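Local coordinates for protein packaging enzyme P4 (Pseudomonas phage phi13, PDB 4BLP) that probably hydrolyses nucleoside triphosphates as a hexameric RecA-like motor that drives viral RNA into the phage particle during packaging, at residues 125-130 against 243-248; 169-174 against 209-214; 213-218 against 255-260. One frame throughout, in Å; residues are numbered along the deposited sequence.

Interaction 1: 125-130 against 243-248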
loop_
_atom_site.group_PDB
_atom_site.type_symbol
_atom_site.label_atom_id
_atom_site.label_comp_id
_atom_site.label_asym_id
_atom_site.label_seq_id
_atom_site.Cartn_x
_atom_site.Cartn_y
_atom_site.Cartn_z
ATOM N N LEU D 125 -14.940 12.952 -9.102
ATOM C CA LEU D 125 -15.844 14.063 -8.843
ATOM C C LEU D 125 -15.112 15.369 -8.602
ATOM O O LEU D 125 -14.335 15.510 -7.652
ATOM C CB LEU D 125 -16.708 13.739 -7.623
ATOM C CG LEU D 125 -17.758 14.812 -7.205
ATOM C CD1 LEU D 125 -18.812 15.056 -8.296
ATOM C CD2 LEU D 125 -18.452 14.365 -5.902
ATOM N N SER D 126 -15.399 16.335 -9.484
ATOM C CA SER D 126 -14.924 17.704 -9.312
ATOM C C SER D 126 -16.168 18.544 -9.011
ATOM O O SER D 126 -17.240 17.994 -8.645
ATOM C CB SER D 126 -14.145 18.152 -10.563
ATOM O OG SER D 126 -13.626 19.462 -10.376
ATOM N N VAL D 127 -16.092 19.875 -9.226
ATOM C CA VAL D 127 -17.239 20.762 -9.009
ATOM C C VAL D 127 -17.433 21.548 -10.299
ATOM O O VAL D 127 -16.433 21.966 -10.908
ATOM C CB VAL D 127 -16.998 21.706 -7.796
ATOM C CG1 VAL D 127 -18.125 22.725 -7.654
ATOM C CG2 VAL D 127 -16.823 20.895 -6.485
ATOM N N ARG D 128 -18.679 21.674 -10.758
ATOM C CA ARG D 128 -18.977 22.374 -12.034
ATOM C C ARG D 128 -18.343 23.762 -12.055
ATOM O O ARG D 128 -18.589 24.542 -11.134
ATOM C CB ARG D 128 -20.497 22.528 -12.210
ATOM C CG ARG D 128 -21.183 21.247 -12.580
ATOM C CD ARG D 128 -22.705 21.360 -12.619
ATOM N NE ARG D 128 -23.279 20.014 -12.752
ATOM C CZ ARG D 128 -23.547 19.198 -11.729
ATOM N NH1 ARG D 128 -23.366 19.604 -10.475
ATOM N NH2 ARG D 128 -23.992 17.972 -11.953
ATOM N N PRO D 129 -17.484 24.061 -13.048
ATOM C CA PRO D 129 -16.896 25.415 -13.115
ATOM C C PRO D 129 -17.982 26.439 -13.466
ATOM O O PRO D 129 -18.771 26.217 -14.396
ATOM C CB PRO D 129 -15.862 25.319 -14.254
ATOM C CG PRO D 129 -15.756 23.877 -14.609
ATOM C CD PRO D 129 -16.989 23.177 -14.128
ATOM N N VAL D 130 -18.006 27.570 -12.757
ATOM C CA VAL D 130 -18.976 28.661 -13.055
ATOM C C VAL D 130 -18.261 30.011 -12.864
ATOM O O VAL D 130 -17.305 30.096 -12.099
ATOM C CB VAL D 130 -20.281 28.606 -12.188
ATOM C CG1 VAL D 130 -21.043 27.281 -12.357
ATOM C CG2 VAL D 130 -19.996 28.857 -10.715
ATOM N N ASN D 243 -12.164 25.850 -4.962
ATOM C CA ASN D 243 -12.360 27.047 -5.788
ATOM C C ASN D 243 -13.778 27.125 -6.404
ATOM O O ASN D 243 -14.446 28.164 -6.359
ATOM C CB ASN D 243 -11.342 27.031 -6.953
ATOM C CG ASN D 243 -11.442 28.302 -7.751
ATOM O OD1 ASN D 243 -10.855 29.323 -7.368
ATOM N ND2 ASN D 243 -12.179 28.262 -8.885
ATOM N N ASN D 244 -14.229 26.009 -6.986
ATOM C CA ASN D 244 -15.472 26.003 -7.728
ATOM C C ASN D 244 -16.676 26.000 -6.783
ATOM O O ASN D 244 -17.737 26.476 -7.179
ATOM C CB ASN D 244 -15.489 24.853 -8.725
ATOM C CG ASN D 244 -14.554 25.113 -9.909
ATOM O OD1 ASN D 244 -13.918 26.183 -10.002
ATOM N ND2 ASN D 244 -14.449 24.159 -10.842
ATOM N N ILE D 245 -16.537 25.485 -5.574
ATOM C CA ILE D 245 -17.647 25.594 -4.590
ATOM C C ILE D 245 -17.788 27.087 -4.248
ATOM O O ILE D 245 -18.898 27.627 -4.230
ATOM C CB ILE D 245 -17.361 24.741 -3.305
ATOM C CG1 ILE D 245 -17.549 23.246 -3.616
ATOM C CG2 ILE D 245 -18.191 25.241 -2.079
ATOM C CD1 ILE D 245 -19.062 22.827 -3.929
ATOM N N CYS D 246 -16.659 27.771 -4.002
ATOM C CA CYS D 246 -16.722 29.228 -3.723
ATOM C C CYS D 246 -17.356 29.989 -4.913
ATOM O O CYS D 246 -18.195 30.881 -4.709
ATOM C CB CYS D 246 -15.333 29.782 -3.436
ATOM S SG CYS D 246 -14.596 29.191 -1.901
ATOM N N ALA D 247 -16.950 29.641 -6.148
ATOM C CA ALA D 247 -17.483 30.298 -7.344
ATOM C C ALA D 247 -18.999 30.074 -7.423
ATOM O O ALA D 247 -19.737 31.013 -7.710
ATOM C CB ALA D 247 -16.787 29.777 -8.604
ATOM N N GLU D 248 -19.463 28.824 -7.191
ATOM C CA GLU D 248 -20.905 28.512 -7.236
ATOM C C GLU D 248 -21.689 29.367 -6.208
ATOM O O GLU D 248 -22.821 29.787 -6.471
ATOM C CB GLU D 248 -21.100 27.004 -6.958
ATOM C CG GLU D 248 -22.563 26.583 -6.830
ATOM C CD GLU D 248 -23.421 26.789 -8.063
ATOM O OE1 GLU D 248 -22.870 26.916 -9.180
ATOM O OE2 GLU D 248 -24.658 26.796 -7.914
HETATM O O HOH W 1 -17.801 26.615 -9.994
HETATM O O HOH W 2 -20.776 24.816 -9.499
#

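Interaction 2: 169-174 against 209-214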
loop_
_atom_site.group_PDB
_atom_site.type_symbol
_atom_site.label_atom_id
_atom_site.label_comp_id
_atom_site.label_asym_id
_atom_site.label_seq_id
_atom_site.Cartn_x
_atom_site.Cartn_y
_atom_site.Cartn_z
ATOM N N ASP D 169 -10.852 41.527 7.101
ATOM C CA ASP D 169 -11.775 41.768 8.202
ATOM C C ASP D 169 -11.620 40.718 9.282
ATOM O O ASP D 169 -11.768 41.023 10.455
ATOM C CB ASP D 169 -13.229 41.772 7.699
ATOM C CG ASP D 169 -13.518 42.904 6.742
ATOM O OD1 ASP D 169 -13.107 44.057 7.033
ATOM O OD2 ASP D 169 -14.132 42.642 5.688
ATOM N N VAL D 170 -11.312 39.481 8.879
ATOM C CA VAL D 170 -11.236 38.371 9.823
ATOM C C VAL D 170 -10.275 37.332 9.288
ATOM O O VAL D 170 -10.175 37.148 8.065
ATOM C CB VAL D 170 -12.665 37.790 10.075
ATOM C CG1 VAL D 170 -13.280 37.252 8.781
ATOM C CG2 VAL D 170 -12.665 36.711 11.185
ATOM N N THR D 171 -9.568 36.677 10.193
ATOM C CA THR D 171 -8.665 35.572 9.848
ATOM C C THR D 171 -9.134 34.316 10.538
ATOM O O THR D 171 -9.310 34.299 11.758
ATOM C CB THR D 171 -7.210 35.921 10.244
ATOM O OG1 THR D 171 -6.798 37.126 9.573
ATOM C CG2 THR D 171 -6.223 34.781 9.911
ATOM N N ILE D 172 -9.308 33.251 9.760
ATOM C CA ILE D 172 -9.641 31.944 10.315
ATOM C C ILE D 172 -8.312 31.269 10.629
ATOM O O ILE D 172 -7.424 31.250 9.774
ATOM C CB ILE D 172 -10.497 31.123 9.349
ATOM C CG1 ILE D 172 -11.882 31.783 9.244
ATOM C CG2 ILE D 172 -10.619 29.635 9.840
ATOM C CD1 ILE D 172 -12.659 31.128 8.112
ATOM N N ARG D 173 -8.173 30.751 11.851
ATOM C CA ARG D 173 -6.907 30.134 12.270
ATOM C C ARG D 173 -7.097 28.637 12.366
ATOM O O ARG D 173 -7.929 28.168 13.150
ATOM C CB ARG D 173 -6.459 30.774 13.611
ATOM C CG ARG D 173 -5.998 32.240 13.355
ATOM C CD ARG D 173 -4.505 32.311 12.993
ATOM N NE ARG D 173 -3.748 31.936 14.186
ATOM C CZ ARG D 173 -2.494 31.488 14.185
ATOM N NH1 ARG D 173 -1.807 31.404 13.048
ATOM N NH2 ARG D 173 -1.926 31.103 15.315
ATOM N N TRP D 174 -6.399 27.897 11.494
ATOM C CA TRP D 174 -6.547 26.445 11.389
ATOM C C TRP D 174 -5.216 25.750 11.234
ATOM O O TRP D 174 -4.442 26.086 10.314
ATOM C CB TRP D 174 -7.433 26.116 10.158
ATOM C CG TRP D 174 -7.732 24.637 9.993
ATOM C CD1 TRP D 174 -8.042 23.741 10.984
ATOM C CD2 TRP D 174 -7.737 23.894 8.757
ATOM N NE1 TRP D 174 -8.200 22.477 10.444
ATOM C CE2 TRP D 174 -8.016 22.543 9.081
ATOM C CE3 TRP D 174 -7.484 24.234 7.403
ATOM C CZ2 TRP D 174 -8.131 21.539 8.097
ATOM C CZ3 TRP D 174 -7.604 23.244 6.424
ATOM C CH2 TRP D 174 -7.908 21.911 6.772
ATOM N N ARG D 209 -14.128 40.196 4.374
ATOM C CA ARG D 209 -12.920 39.787 3.665
ATOM C C ARG D 209 -12.268 38.814 4.613
ATOM O O ARG D 209 -11.752 39.238 5.651
ATOM C CB ARG D 209 -11.975 40.976 3.334
ATOM C CG ARG D 209 -10.605 40.498 2.772
ATOM C CD ARG D 209 -10.707 39.685 1.459
ATOM N NE ARG D 209 -11.341 40.482 0.402
ATOM C CZ ARG D 209 -12.445 40.142 -0.249
ATOM N NH1 ARG D 209 -12.996 38.946 -0.059
ATOM N NH2 ARG D 209 -12.987 40.976 -1.127
ATOM N N VAL D 210 -12.321 37.525 4.277
ATOM C CA VAL D 210 -11.830 36.482 5.179
ATOM C C VAL D 210 -10.579 35.843 4.610
ATOM O O VAL D 210 -10.512 35.502 3.420
ATOM C CB VAL D 210 -12.957 35.426 5.503
ATOM C CG1 VAL D 210 -13.680 34.940 4.259
ATOM C CG2 VAL D 210 -12.422 34.231 6.302
ATOM N N VAL D 211 -9.593 35.662 5.480
ATOM C CA VAL D 211 -8.320 35.010 5.132
ATOM C C VAL D 211 -8.212 33.774 5.992
ATOM O O VAL D 211 -8.564 33.829 7.168
ATOM C CB VAL D 211 -7.151 36.005 5.392
ATOM C CG1 VAL D 211 -5.808 35.272 5.513
ATOM C CG2 VAL D 211 -7.136 37.119 4.326
ATOM N N ILE D 212 -7.707 32.682 5.431
ATOM C CA ILE D 212 -7.510 31.438 6.181
ATOM C C ILE D 212 -6.026 31.203 6.384
ATOM O O ILE D 212 -5.280 31.037 5.419
ATOM C CB ILE D 212 -8.176 30.221 5.501
ATOM C CG1 ILE D 212 -9.707 30.504 5.349
ATOM C CG2 ILE D 212 -7.947 28.950 6.330
ATOM C CD1 ILE D 212 -10.226 30.121 4.000
ATOM N N ASP D 213 -5.628 31.161 7.667
ATOM C CA ASP D 213 -4.268 30.893 8.090
ATOM C C ASP D 213 -4.295 29.593 8.887
ATOM O O ASP D 213 -4.542 29.638 10.086
ATOM C CB ASP D 213 -3.727 32.065 8.928
ATOM C CG ASP D 213 -2.297 31.875 9.364
ATOM O OD1 ASP D 213 -1.610 31.003 8.781
ATOM O OD2 ASP D 213 -1.888 32.526 10.352
ATOM N N SER D 214 -4.151 28.428 8.228
ATOM C CA SER D 214 -3.767 28.289 6.809
ATOM C C SER D 214 -4.304 26.977 6.248
ATOM O O SER D 214 -5.058 26.268 6.935
ATOM C CB SER D 214 -2.230 28.259 6.724
ATOM O OG SER D 214 -1.741 27.034 7.264
#

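Interaction 3: 213-218 against 255-260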
loop_
_atom_site.group_PDB
_atom_site.type_symbol
_atom_site.label_atom_id
_atom_site.label_comp_id
_atom_site.label_asym_id
_atom_site.label_seq_id
_atom_site.Cartn_x
_atom_site.Cartn_y
_atom_site.Cartn_z
ATOM N N ASP D 213 -5.628 31.161 7.667
ATOM C CA ASP D 213 -4.268 30.893 8.090
ATOM C C ASP D 213 -4.295 29.593 8.887
ATOM O O ASP D 213 -4.542 29.638 10.086
ATOM C CB ASP D 213 -3.727 32.065 8.928
ATOM C CG ASP D 213 -2.297 31.875 9.364
ATOM O OD1 ASP D 213 -1.610 31.003 8.781
ATOM O OD2 ASP D 213 -1.888 32.526 10.352
ATOM N N SER D 214 -4.151 28.428 8.228
ATOM C CA SER D 214 -3.767 28.289 6.809
ATOM C C SER D 214 -4.304 26.977 6.248
ATOM O O SER D 214 -5.058 26.268 6.935
ATOM C CB SER D 214 -2.230 28.259 6.724
ATOM O OG SER D 214 -1.741 27.034 7.264
ATOM N N PHE D 215 -3.858 26.611 5.032
ATOM C CA PHE D 215 -4.243 25.333 4.438
ATOM C C PHE D 215 -3.159 24.269 4.666
ATOM O O PHE D 215 -3.148 23.248 3.973
ATOM C CB PHE D 215 -4.545 25.527 2.922
ATOM C CG PHE D 215 -5.947 25.953 2.565
ATOM C CD1 PHE D 215 -6.857 26.320 3.550
ATOM C CD2 PHE D 215 -6.381 25.953 1.235
ATOM C CE1 PHE D 215 -8.166 26.720 3.214
ATOM C CE2 PHE D 215 -7.707 26.317 0.902
ATOM C CZ PHE D 215 -8.590 26.712 1.890
ATOM N N ARG D 216 -2.282 24.463 5.662
ATOM C CA ARG D 216 -1.244 23.446 5.896
ATOM C C ARG D 216 -1.852 22.019 6.124
ATOM O O ARG D 216 -1.278 21.055 5.628
ATOM C CB ARG D 216 -0.267 23.863 6.988
ATOM C CG ARG D 216 -0.736 23.813 8.394
ATOM C CD ARG D 216 0.269 24.626 9.223
ATOM N NE ARG D 216 1.606 24.037 9.315
ATOM C CZ ARG D 216 2.091 23.470 10.414
ATOM N NH1 ARG D 216 1.353 23.404 11.517
ATOM N NH2 ARG D 216 3.325 22.997 10.431
ATOM N N ASN D 217 -3.010 21.874 6.833
ATOM C CA ASN D 217 -3.562 20.517 7.016
ATOM C C ASN D 217 -4.065 19.910 5.696
ATOM O O ASN D 217 -4.095 18.686 5.582
ATOM C CB ASN D 217 -4.679 20.526 8.053
ATOM C CG ASN D 217 -4.149 20.123 9.399
ATOM O OD1 ASN D 217 -2.953 20.196 9.652
ATOM N ND2 ASN D 217 -5.015 19.598 10.248
ATOM N N LEU D 218 -4.446 20.764 4.714
ATOM C CA LEU D 218 -4.823 20.264 3.393
ATOM C C LEU D 218 -3.570 19.741 2.689
ATOM O O LEU D 218 -3.570 18.633 2.124
ATOM C CB LEU D 218 -5.487 21.411 2.595
ATOM C CG LEU D 218 -6.317 20.980 1.416
ATOM C CD1 LEU D 218 -7.655 20.325 1.904
ATOM C CD2 LEU D 218 -6.593 22.205 0.479
ATOM N N ALA D 255 -6.569 32.060 1.065
ATOM C CA ALA D 255 -5.930 31.117 1.993
ATOM C C ALA D 255 -4.431 31.073 1.809
ATOM O O ALA D 255 -3.980 31.057 0.668
ATOM C CB ALA D 255 -6.502 29.727 1.774
ATOM N N ALA D 256 -3.671 31.002 2.923
ATOM C CA ALA D 256 -2.215 30.804 2.872
ATOM C C ALA D 256 -1.924 29.322 2.659
ATOM O O ALA D 256 -2.572 28.460 3.274
ATOM C CB ALA D 256 -1.558 31.286 4.172
ATOM N N ILE D 257 -0.943 29.006 1.813
ATOM C CA ILE D 257 -0.568 27.618 1.630
ATOM C C ILE D 257 0.923 27.499 1.343
ATOM O O ILE D 257 1.494 28.353 0.662
ATOM C CB ILE D 257 -1.443 26.964 0.505
ATOM C CG1 ILE D 257 -1.346 25.437 0.521
ATOM C CG2 ILE D 257 -1.138 27.546 -0.902
ATOM C CD1 ILE D 257 -2.462 24.759 -0.355
ATOM N N ASN D 258 1.548 26.459 1.888
ATOM C CA ASN D 258 2.965 26.152 1.623
ATOM C C ASN D 258 2.987 24.714 1.106
ATOM O O ASN D 258 2.888 23.810 1.927
ATOM C CB ASN D 258 3.837 26.350 2.862
ATOM C CG ASN D 258 5.251 25.824 2.659
ATOM O OD1 ASN D 258 5.668 25.472 1.544
ATOM N ND2 ASN D 258 6.040 25.793 3.731
ATOM N N PRO D 259 3.045 24.480 -0.228
ATOM C CA PRO D 259 2.924 23.107 -0.733
ATOM C C PRO D 259 4.124 22.205 -0.466
ATOM O O PRO D 259 4.043 20.993 -0.712
ATOM C CB PRO D 259 2.697 23.304 -2.243
ATOM C CG PRO D 259 3.418 24.587 -2.547
ATOM C CD PRO D 259 3.125 25.456 -1.347
ATOM N N MET D 260 5.232 22.779 0.053
ATOM C CA MET D 260 6.455 22.058 0.422
ATOM C C MET D 260 7.020 21.243 -0.742
ATOM O O MET D 260 7.322 20.048 -0.619
ATOM C CB MET D 260 6.232 21.171 1.654
ATOM C CG MET D 260 5.910 21.956 2.884
ATOM S SD MET D 260 6.152 20.951 4.371
ATOM C CE MET D 260 5.944 22.237 5.596
#

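Interaction 1: 125-130 against 243-248
A chi1 of -73° sets the Asn-244 amide anti to its own carbonyl carbon, facing Val-127, whose chi1 of 174° turns CG1 back over the asparagine and CG2 toward Ile-245. In this way the loop 125-130 lies against helix 233-248 of the RecA-like P-loop NTPase fold. The side chains of Val-127 and Asn-244 run alongside each other, pointing opposite ways, and Val-127 CG1 rests on Asn-244 CB at 3.6 Å. Asn-244 ND2 then donates to Val-127 O over 3.0 Å, reaching the carbonyl from above its plane. The amide is gripped at both ends: its OD1 accepts from Asn-243 ND2 at 2.9 Å, and in the second subunit Gly-178 N and Glu-176 O bond to OD1 and ND2, which fixes its rotation. Beside this amide, the Val-127 and Ile-245 side chains meet nearly perpendicularly, with Val-127 CG2 3.8 Å from Ile-245 CG1, and both residues also pack on Phe-68 of strand 65-70. Further along, Val-130 CG2 touches Ala-247 CB at 3.9 Å. The partly exposed margin is bridged by solvent: one water donates both to Arg-128 O, at 2.7 Å, and to Glu-248 OE1, at 3.0 Å.

Interaction 2: 169-174 against 209-214
Asp-169 and Arg-209 open a pair of parallel neighbouring strands, 170-173 and 210-213, in the central sheet of the RecA-like core. Asp-169 OD2 takes the backbone N-H of Arg-209 on its anti side, at 2.8 Å and almost straight (176°), while Arg-209 O accepts from two donors, Asp-169 N and Val-170 N. Past this start the backbone bonds alternate as a parallel ladder: Val-170 O receives Val-211 N, Val-211 O receives Ile-172 N at 2.8 Å, and Ile-172 O receives Asp-213 N. The backbone of Thr-171 bonds on the outer side to Ser-186 and Ile-188, as that of Ile-212 does on its own far side to Val-254.

At the far end the peptide between Asp-213 and Ser-214 is cis. Its C=O and N-H therefore lie on the same side and both are taken by Trp-174, with Trp-174 N giving to Asp-213 O at 2.9 Å and Ser-214 N to Trp-174 O at 3.1 Å.

One face carries Ile-172, whose CD1 meets Val-210 CG2 at 3.6 Å beneath helix 193-205. On the other, Arg-173 folds back, bent at chi2 and chi3, until NH1 forms a salt bridge with Asp-213 OD2 at 2.9 Å. The oxygen lies near the guanidinium plane but is approached from above the carboxylate plane. Arg-173 NE is claimed by Asp-182, and Asp-213 OD2 also has a weak bond to Ser-160 of the probable P-loop.

Three branched aliphatic residues, Val-210, Val-211 and Ile-212, run up to Asp-213, consistent with a Walker B strand. The salt bridge and the strand pairing would thus hold this carboxylate close to the presumed nucleotide-binding loop.

Interaction 3: 213-218 against 255-260
Phe-215 and Ala-256 meet where the chain leaves strand 210-213 of the RecA-like sheet and enters helix 216-221, beside the parallel strand 252-257. Phe-215 N donates to Ala-256 O at 2.9 Å, a bond that ties the residue at the N-cap of helix 216-221 to strand 252-257. The tight part is the aromatic ring. CG anti to the carbonyl carbon (chi1 -86°) lays the ring over Ala-255, whose CB sits above its centre, 3.5 Å from the ring centroid and only 5° off the normal, a CH-pi contact. Ile-257 CD1 comes at the ring edge, 4.0 Å from Phe-215 CB; Leu-148 and Leu-239 add further apolar packing. Ser-214 CB lies 3.5 Å from Ala-256 O, while its OG takes Arg-216 N at 3.1 Å in an ST turn and also bonds Glu-176, tying down the residues at the start of the helix.

Beyond Ile-257 the two segments part. Asn-258 and Met-260 are partly exposed; here the chain closes into its own turn, and Met-260 packs on Asn-272 of the third subunit. In that Asx turn, Asn-258 OD1 accepts from Met-260 N at 3.1 Å, the donor standing above the side-chain carbonyl plane.

All three contacts are largely buried, yet they differ in what they join. Interactions 2 and 3 adjoin in the central sheet: they share Asp-213 and Ser-214, and Ile-212 O lies 3.0 Å from Ala-256 N, probably hydrogen-bonded, so strand 210-213 is flanked by both of its partners. Interaction 2 is mostly regular backbone pairing plus one salt bridge, whereas interaction 3 relies on a single backbone bond and a ring laid on an alanine. Interaction 1, about 21 Å and 20 Å, centre to centre, from interactions 2 and 3, sets a loop against a helix, with an asparagine amide bonded to a carbonyl and bridging water. It faces the second subunit; the other two touch the third.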